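Local coordinates for protein peptidyl-prolyl cis-trans isomerase (Hirschia baltica, PDB 5EX2) that probably catalyses the cis-trans isomerisation of peptide bonds preceding proline, as cyclophilins generally do, and binds magnesium ions, at residues 23-28 and 228-233; 37-42 and 50-55. All blocks are in the same frame, centred on the assembly; numbering follows the deposited sequence.

Contact 1 (23-28 and 228-233); sequences DNLVIF and PEAWVM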
ATOM      1  N   ASP A  23       9.438  10.942   1.665  1.00 10.82           N
ATOM      2  CA  ASP A  23       8.517  11.086   2.781  1.00 11.03           C
ATOM      3  C   ASP A  23       7.285  10.184   2.605  1.00 10.54           C
ATOM      4  O   ASP A  23       6.453  10.113   3.504  1.00 11.61           O
ATOM      5  CB  ASP A  23       8.086  12.547   2.953  1.00 12.68           C
ATOM      6  CG  ASP A  23       7.728  12.879   4.390  1.00 14.30           C
ATOM      7  OD1 ASP A  23       8.433  12.409   5.313  1.00 15.43           O
ATOM      8  OD2 ASP A  23       6.741  13.605   4.624  1.00 17.41           O
ATOM      9  N   ASN A  24       7.156   9.521   1.461  1.00 10.92           N
ATOM     10  CA  ASN A  24       6.096   8.531   1.271  1.00  9.73           C
ATOM     11  C   ASN A  24       6.635   7.106   1.301  1.00 10.15           C
ATOM     12  O   ASN A  24       5.947   6.181   0.900  1.00 10.80           O
ATOM     13  CB  ASN A  24       5.370   8.748  -0.062  1.00  9.68           C
ATOM     14  CG  ASN A  24       4.585  10.028  -0.104  1.00 10.73           C
ATOM     15  OD1 ASN A  24       4.318  10.640   0.916  1.00 13.39           O
ATOM     16  ND2 ASN A  24       4.210  10.445  -1.306  1.00 14.83           N
ATOM     17  N   LEU A  25       7.868   6.925   1.762  1.00  9.09           N
ATOM     18  CA  LEU A  25       8.517   5.623   1.695  1.00  9.43           C
ATOM     19  C   LEU A  25       8.979   5.192   3.074  1.00  9.69           C
ATOM     20  O   LEU A  25       9.773   5.874   3.710  1.00 10.06           O
ATOM     21  CB  LEU A  25       9.702   5.666   0.730  1.00  9.92           C
ATOM     22  CG  LEU A  25      10.430   4.360   0.418  1.00 11.50           C
ATOM     23  CD1 LEU A  25       9.497   3.306  -0.165  1.00 12.36           C
ATOM     24  CD2 LEU A  25      11.575   4.648  -0.561  1.00 14.99           C
ATOM     25  N   VAL A  26       8.493   4.034   3.501  1.00  8.64           N
ATOM     26  CA  VAL A  26       8.777   3.504   4.821  1.00 10.57           C
ATOM     27  C   VAL A  26       9.499   2.181   4.684  1.00  8.61           C
ATOM     28  O   VAL A  26       9.130   1.339   3.867  1.00  8.91           O
ATOM     29  CB  VAL A  26       7.479   3.272   5.618  1.00 11.87           C
ATOM     30  CG1 VAL A  26       7.781   3.037   7.094  1.00 15.05           C
ATOM     31  CG2 VAL A  26       6.497   4.426   5.416  1.00 21.49           C
ATOM     32  N   ILE A  27      10.529   1.992   5.500  1.00  8.81           N
ATOM     33  CA  ILE A  27      11.241   0.731   5.557  1.00  9.01           C
ATOM     34  C   ILE A  27      10.793  -0.041   6.797  1.00  8.96           C
ATOM     35  O   ILE A  27      11.005   0.417   7.898  1.00 10.07           O
ATOM     36  CB  ILE A  27      12.755   0.926   5.614  1.00  9.23           C
ATOM     37  CG1 ILE A  27      13.216   1.946   4.562  1.00  9.86           C
ATOM     38  CG2 ILE A  27      13.447  -0.408   5.414  1.00 10.74           C
ATOM     39  CD1 ILE A  27      14.689   2.221   4.611  1.00 11.49           C
ATOM     40  N   PHE A  28      10.148  -1.186   6.574  1.00  9.09           N
ATOM     41  CA  PHE A  28       9.832  -2.126   7.645  1.00  9.96           C
ATOM     42  C   PHE A  28      10.841  -3.258   7.604  1.00 10.83           C
ATOM     43  O   PHE A  28      10.778  -4.104   6.719  1.00 10.87           O
ATOM     44  CB  PHE A  28       8.414  -2.701   7.476  1.00 11.11           C
ATOM     45  CG  PHE A  28       7.299  -1.844   8.038  1.00 10.13           C
ATOM     46  CD1 PHE A  28       7.507  -0.529   8.419  1.00 12.00           C
ATOM     47  CD2 PHE A  28       6.017  -2.373   8.156  1.00  9.45           C
ATOM     48  CE1 PHE A  28       6.467   0.230   8.939  1.00 13.51           C
ATOM     49  CE2 PHE A  28       4.986  -1.618   8.670  1.00 12.12           C
ATOM     50  CZ  PHE A  28       5.208  -0.318   9.055  1.00 12.87           C
ATOM     51  N   PRO A 228      17.432   4.670   0.427  1.00 12.88           N
ATOM     52  CA  PRO A 228      17.091   3.863  -0.745  1.00 12.53           C
ATOM     53  C   PRO A 228      16.300   4.708  -1.716  1.00 12.46           C
ATOM     54  O   PRO A 228      15.633   5.650  -1.294  1.00 15.07           O
ATOM     55  CB  PRO A 228      16.242   2.709  -0.182  1.00 13.70           C
ATOM     56  CG  PRO A 228      15.960   3.049   1.227  1.00 25.08           C
ATOM     57  CD  PRO A 228      16.901   4.102   1.680  1.00 14.29           C
ATOM     58  N   GLU A 229      16.390   4.382  -2.994  1.00 13.18           N
ATOM     59  CA  GLU A 229      15.676   5.116  -4.029  1.00 12.83           C
ATOM     60  C   GLU A 229      14.710   4.153  -4.700  1.00 11.17           C
ATOM     61  O   GLU A 229      15.114   3.107  -5.204  1.00 14.27           O
ATOM     62  CB  GLU A 229      16.655   5.735  -5.035  1.00 14.82           C
ATOM     63  CG  GLU A 229      17.602   6.769  -4.398  1.00 14.52           C
ATOM     64  CD  GLU A 229      18.711   7.291  -5.317  1.00 20.23           C
ATOM     65  OE1 GLU A 229      18.609   7.184  -6.555  1.00 25.20           O
ATOM     66  OE2 GLU A 229      19.690   7.835  -4.770  1.00 28.65           O
ATOM     67  N   ALA A 230      13.429   4.514  -4.692  1.00 12.47           N
ATOM     68  CA  ALA A 230      12.387   3.655  -5.242  1.00 12.32           C
ATOM     69  C   ALA A 230      11.704   4.294  -6.439  1.00  9.57           C
ATOM     70  O   ALA A 230      11.535   5.514  -6.503  1.00 10.64           O
ATOM     71  CB  ALA A 230      11.360   3.318  -4.165  1.00 12.05           C
ATOM     72  N   TRP A 231      11.335   3.447  -7.381  1.00 10.53           N
ATOM     73  CA  TRP A 231      10.585   3.880  -8.550  1.00  9.07           C
ATOM     74  C   TRP A 231       9.447   2.914  -8.757  1.00  9.47           C
ATOM     75  O   TRP A 231       9.566   1.724  -8.462  1.00  9.83           O
ATOM     76  CB  TRP A 231      11.461   3.934  -9.812  1.00 14.96           C
ATOM     77  CG  TRP A 231      12.336   5.154  -9.970  1.00 16.16           C
ATOM     78  CD1 TRP A 231      12.051   6.304 -10.679  1.00 13.35           C
ATOM     79  CD2 TRP A 231      13.659   5.319  -9.468  1.00 19.49           C
ATOM     80  NE1 TRP A 231      13.116   7.170 -10.622  1.00 21.05           N
ATOM     81  CE2 TRP A 231      14.114   6.592  -9.879  1.00 12.96           C
ATOM     82  CE3 TRP A 231      14.496   4.522  -8.693  1.00 16.44           C
ATOM     83  CZ2 TRP A 231      15.372   7.077  -9.545  1.00 17.05           C
ATOM     84  CZ3 TRP A 231      15.742   5.001  -8.362  1.00 18.65           C
ATOM     85  CH2 TRP A 231      16.172   6.272  -8.783  1.00 22.65           C
ATOM     86  N   VAL A 232       8.350   3.442  -9.276  1.00  7.47           N
ATOM     87  CA  VAL A 232       7.153   2.668  -9.589  1.00  8.10           C
ATOM     88  C   VAL A 232       6.825   2.942 -11.033  1.00  8.59           C
ATOM     89  O   VAL A 232       6.834   4.091 -11.468  1.00  9.41           O
ATOM     90  CB  VAL A 232       5.974   3.045  -8.673  1.00  7.87           C
ATOM     91  CG1 VAL A 232       4.708   2.301  -9.065  1.00  8.59           C
ATOM     92  CG2 VAL A 232       6.329   2.787  -7.239  1.00  9.01           C
ATOM     93  N   MET A 233       6.570   1.892 -11.788  1.00  6.68           N
ATOM     94  CA  MET A 233       6.219   2.051 -13.193  1.00  7.72           C
ATOM     95  C   MET A 233       4.970   2.927 -13.324  1.00  8.60           C
ATOM     96  O   MET A 233       4.045   2.858 -12.530  1.00  8.85           O
ATOM     97  CB  MET A 233       6.006   0.684 -13.846  1.00  8.54           C
ATOM     98  CG  MET A 233       5.673   0.743 -15.356  1.00  8.05           C
ATOM     99  SD  MET A 233       5.650  -0.867 -16.116  1.00  8.74           S
ATOM    100  CE  MET A 233       7.396  -1.261 -16.197  1.00 10.45           C
TER

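Contact 2 (37-42 and 50-55); sequences IELAPE and QIRKVV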
ATOM      1  N   ILE A  37       7.359   0.110   1.942  1.00  7.51           N
ATOM      2  CA  ILE A  37       5.964   0.492   1.765  1.00  7.56           C
ATOM      3  C   ILE A  37       5.888   1.918   1.231  1.00  8.85           C
ATOM      4  O   ILE A  37       6.508   2.829   1.793  1.00  9.40           O
ATOM      5  CB  ILE A  37       5.198   0.401   3.092  1.00 10.16           C
ATOM      6  CG1 ILE A  37       5.168  -1.048   3.562  1.00 10.32           C
ATOM      7  CG2 ILE A  37       3.772   0.947   2.935  1.00 10.33           C
ATOM      8  CD1 ILE A  37       4.716  -1.226   4.993  1.00 10.50           C
ATOM      9  N   GLU A  38       5.139   2.116   0.152  1.00  6.87           N
ATOM     10  CA  GLU A  38       4.808   3.462  -0.295  1.00  7.83           C
ATOM     11  C   GLU A  38       3.473   3.875   0.312  1.00  7.81           C
ATOM     12  O   GLU A  38       2.463   3.194   0.162  1.00  8.55           O
ATOM     13  CB  GLU A  38       4.750   3.598  -1.830  1.00  8.67           C
ATOM     14  CG  GLU A  38       4.623   5.067  -2.221  1.00  9.38           C
ATOM     15  CD  GLU A  38       4.509   5.343  -3.706  1.00  8.56           C
ATOM     16  OE1 GLU A  38       4.410   4.399  -4.512  1.00 11.84           O
ATOM     17  OE2 GLU A  38       4.514   6.543  -4.050  1.00 11.84           O
ATOM     18  N   LEU A  39       3.486   5.021   0.974  1.00  8.61           N
ATOM     19  CA  LEU A  39       2.287   5.628   1.520  1.00  9.05           C
ATOM     20  C   LEU A  39       1.467   6.278   0.414  1.00  8.14           C
ATOM     21  O   LEU A  39       2.020   6.791  -0.567  1.00  9.97           O
ATOM     22  CB  LEU A  39       2.651   6.684   2.548  1.00  9.12           C
ATOM     23  CG  LEU A  39       3.553   6.186   3.662  1.00 11.29           C
ATOM     24  CD1 LEU A  39       4.008   7.345   4.547  1.00 15.21           C
ATOM     25  CD2 LEU A  39       2.834   5.107   4.475  1.00 14.68           C
ATOM     26  N   ALA A  40       0.148   6.297   0.587  1.00  8.90           N
ATOM     27  CA  ALA A  40      -0.774   6.835  -0.402  1.00  8.93           C
ATOM     28  C   ALA A  40      -1.599   7.987   0.174  1.00 12.28           C
ATOM     29  O   ALA A  40      -2.754   7.787   0.570  1.00 12.08           O
ATOM     30  CB  ALA A  40      -1.690   5.736  -0.896  1.00 13.63           C
ATOM     31  N   PRO A  41      -1.023   9.195   0.220  1.00 13.33           N
ATOM     32  CA  PRO A  41      -1.703  10.299   0.905  1.00 12.39           C
ATOM     33  C   PRO A  41      -3.012  10.715   0.253  1.00 17.28           C
ATOM     34  O   PRO A  41      -3.900  11.216   0.944  1.00 17.49           O
ATOM     35  CB  PRO A  41      -0.701  11.456   0.827  1.00 20.45           C
ATOM     36  CG  PRO A  41       0.578  10.888   0.400  1.00 18.11           C
ATOM     37  CD  PRO A  41       0.350   9.541  -0.192  1.00 16.70           C
ATOM     38  N   GLU A  42      -3.147  10.504  -1.048  1.00 15.77           N
ATOM     39  CA  GLU A  42      -4.358  10.910  -1.733  1.00 15.23           C
ATOM     40  C   GLU A  42      -5.507   9.938  -1.423  1.00 14.82           C
ATOM     41  O   GLU A  42      -6.677  10.280  -1.593  1.00 17.04           O
ATOM     42  CB  GLU A  42      -4.086  11.001  -3.240  1.00 22.88           C
ATOM     43  CG  GLU A  42      -3.010  12.047  -3.569  1.00 39.68           C
ATOM     44  CD  GLU A  42      -2.729  12.200  -5.055  1.00 41.45           C
ATOM     45  OE1 GLU A  42      -1.903  11.423  -5.582  1.00 41.62           O
ATOM     46  OE2 GLU A  42      -3.310  13.105  -5.689  1.00 42.77           O
ATOM     47  N   GLN A  50      -0.719   9.525  10.328  1.00  9.92           N
ATOM     48  CA  GLN A  50      -0.609   8.684  11.522  1.00 11.55           C
ATOM     49  C   GLN A  50       0.578   7.742  11.442  1.00  8.69           C
ATOM     50  O   GLN A  50       1.338   7.597  12.402  1.00  9.25           O
ATOM     51  CB  GLN A  50      -1.895   7.894  11.716  1.00 12.22           C
ATOM     52  CG  GLN A  50      -1.927   6.978  12.938  1.00 12.83           C
ATOM     53  CD  GLN A  50      -2.298   7.691  14.224  1.00 16.05           C
ATOM     54  OE1 GLN A  50      -2.411   8.914  14.271  1.00 16.29           O
ATOM     55  NE2 GLN A  50      -2.519   6.912  15.278  1.00 13.63           N
ATOM     56  N   ILE A  51       0.759   7.084  10.305  1.00 10.01           N
ATOM     57  CA  ILE A  51       1.858   6.130  10.174  1.00 10.44           C
ATOM     58  C   ILE A  51       3.197   6.849  10.296  1.00 10.73           C
ATOM     59  O   ILE A  51       4.073   6.388  11.009  1.00  9.05           O
ATOM     60  CB  ILE A  51       1.776   5.353   8.851  1.00  8.88           C
ATOM     61  CG1 ILE A  51       0.508   4.467   8.832  1.00 10.03           C
ATOM     62  CG2 ILE A  51       3.029   4.527   8.621  1.00 11.36           C
ATOM     63  CD1 ILE A  51       0.385   3.442   9.965  1.00 15.22           C
ATOM     64  N   ARG A  52       3.363   7.982   9.631  1.00  9.60           N
ATOM     65  CA  ARG A  52       4.611   8.733   9.796  1.00 10.18           C
ATOM     66  C   ARG A  52       4.874   9.066  11.257  1.00 10.69           C
ATOM     67  O   ARG A  52       5.993   8.916  11.753  1.00 10.74           O
ATOM     68  CB  ARG A  52       4.591  10.034   8.998  1.00 11.24           C
ATOM     69  CG  ARG A  52       4.572   9.862   7.504  1.00 11.20           C
ATOM     70  CD  ARG A  52       5.027  11.133   6.807  1.00 12.63           C
ATOM     71  NE  ARG A  52       4.721  11.078   5.385  1.00 14.33           N
ATOM     72  CZ  ARG A  52       3.662  11.643   4.821  1.00 13.83           C
ATOM     73  NH1 ARG A  52       2.791  12.345   5.541  1.00 14.85           N
ATOM     74  NH2 ARG A  52       3.483  11.516   3.519  1.00 13.99           N
ATOM     75  N   LYS A  53       3.842   9.527  11.940  1.00 10.77           N
ATOM     76  CA  LYS A  53       3.938   9.885  13.341  1.00 12.19           C
ATOM     77  C   LYS A  53       4.360   8.689  14.183  1.00 11.00           C
ATOM     78  O   LYS A  53       5.279   8.792  14.989  1.00 10.69           O
ATOM     79  CB  LYS A  53       2.592  10.439  13.808  1.00 13.75           C
ATOM     80  CG  LYS A  53       2.501  10.791  15.273  1.00 15.95           C
ATOM     81  CD  LYS A  53       1.092  11.284  15.614  1.00 22.88           C
ATOM     82  CE  LYS A  53       0.932  11.562  17.105  1.00 32.55           C
ATOM     83  NZ  LYS A  53       1.626  12.808  17.526  1.00 39.64           N
ATOM     84  N   VAL A  54       3.693   7.552  14.019  1.00  9.05           N
ATOM     85  CA  VAL A  54       4.015   6.389  14.848  1.00 10.09           C
ATOM     86  C   VAL A  54       5.429   5.877  14.540  1.00  8.93           C
ATOM     87  O   VAL A  54       6.202   5.568  15.443  1.00 10.23           O
ATOM     88  CB  VAL A  54       2.961   5.272  14.667  1.00 10.58           C
ATOM     89  CG1 VAL A  54       3.321   4.042  15.482  1.00 11.44           C
ATOM     90  CG2 VAL A  54       1.591   5.776  15.087  1.00 14.50           C
ATOM     91  N   VAL A  55       5.788   5.824  13.267  1.00  9.34           N
ATOM     92  CA  VAL A  55       7.127   5.400  12.890  1.00  9.30           C
ATOM     93  C   VAL A  55       8.155   6.257  13.618  1.00 10.20           C
ATOM     94  O   VAL A  55       9.101   5.737  14.213  1.00 11.53           O
ATOM     95  CB  VAL A  55       7.334   5.478  11.344  1.00  8.12           C
ATOM     96  CG1 VAL A  55       8.809   5.334  10.976  1.00  9.32           C
ATOM     97  CG2 VAL A  55       6.525   4.410  10.647  1.00  8.92           C
TER

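Contact 1 (23-28 and 228-233)
Leu25 and Pro228 contribute most of the surface in this contact, 55 and 49 Å² out of 164 Å² in all, and each belongs to one of two neighbouring apolar touches. In the first, Leu25 meets Ala230. The CA atoms of Leu25 and Ala230 stand 8.2 Å apart, a separation at which two strands pack through side chains and do not pair as sheet neighbours. Leu25 spans about half of the gap: its CG lies anti to its own backbone N (chi1 -174°), and of the two methyls it is CD2 that lands on Ala230 CB, at 3.8 Å. The same methyl of Leu25 also comes within 4.2 Å of the Pro228 carbonyl O, a loose van der Waals approach.

The second touch joins Ile27 to the pyrrolidine ring of Pro228. With CG1 anti to the carbonyl carbon (chi1 -47°) and the branch extended beyond it, Ile27 CD1 comes end-on to the ring, 3.7 Å from Pro228 CG and 4.1 Å from Pro228 CD. The side-chain contacts are apolar; the one polar atom near them is the Pro228 carbonyl O.

Leu25 and Ile27 lie on barrel strand 25-30, which pairs on one edge with strand 33-39 and on the other bonds to Val217, of strand 212-218, and to Val219 just after it. Pro228 immediately precedes strand 229-233 and Ala230 lies in it, central in a separate three-stranded sheet between 17-19 and 261-264. Val263 of strand 261-264 touches Pro228 and Ala230, continuing the apolar layer through which this small sheet lies against the barrel wall.

Contact 2 (37-42 and 50-55)
The guanidinium of Arg52 is the flat group here, and its apolar neighbours across the contact, Leu39 CD1 and Pro41 CG, both approach it obliquely, neither squarely over a face nor at an edge. Leu39 CD1 lies 3.9 Å from Arg52 NE and equally 3.9 Å from Arg52 CG, so the methyl rests against the aliphatic shaft as much as against the charged end. Pro41 CG is more distant, 4.3 Å from Arg52 NH2. An extended run from CG to NE (chi3 -167°) carries the guanidinium off the helix toward the strand. Its polar atoms are held by the turn just before strand 25-30: NE bonds to Asp23 O and NH2 to Asn24 OD1, two hydrogen bonds that should restrict rotation of the group.

Leu39, with 66 Å² buried by the helix, has a methyl for each partner. While CD1 serves Arg52, CD2 faces Ile51 CG2 at 4.2 Å. Ile51 offers only this short branch, because its CG1 arm, set anti to the carbonyl carbon (chi1 -65°), turns away from the strand.

In the fold, strand 33-39 is a barrel stave between 25-30 and 187-191, and helix 45-57 covers an open end of the barrel, as in cyclophilins generally. Trp188 of strand 187-191 touches both Leu39 and Ile51, whereas Met218 of strand 212-218 touches Leu39 and Arg52.

The centres of the two contacts lie 11 Å apart, and both segments of contact 2 fall in the 199 residues that separate 23-28 from 228-233. They share the barrel sheet, where the consecutive strands 25-30 and 33-39 are antiparallel neighbours. Asn24 O sits 2.7 Å from Leu39 N, a probable backbone hydrogen bond. Separately, Leu25 CD1 packs 3.6 Å from Ile37 O. Each strand has its own outside partner: 25-30 meets the small sheet containing 229-233, and the end of 33-39 meets helix 45-57. Contact 2 is thus internal to the cyclophilin fold, while contact 1 joins that fold to a three-stranded sheet built partly from later chain, away from the magnesium sites.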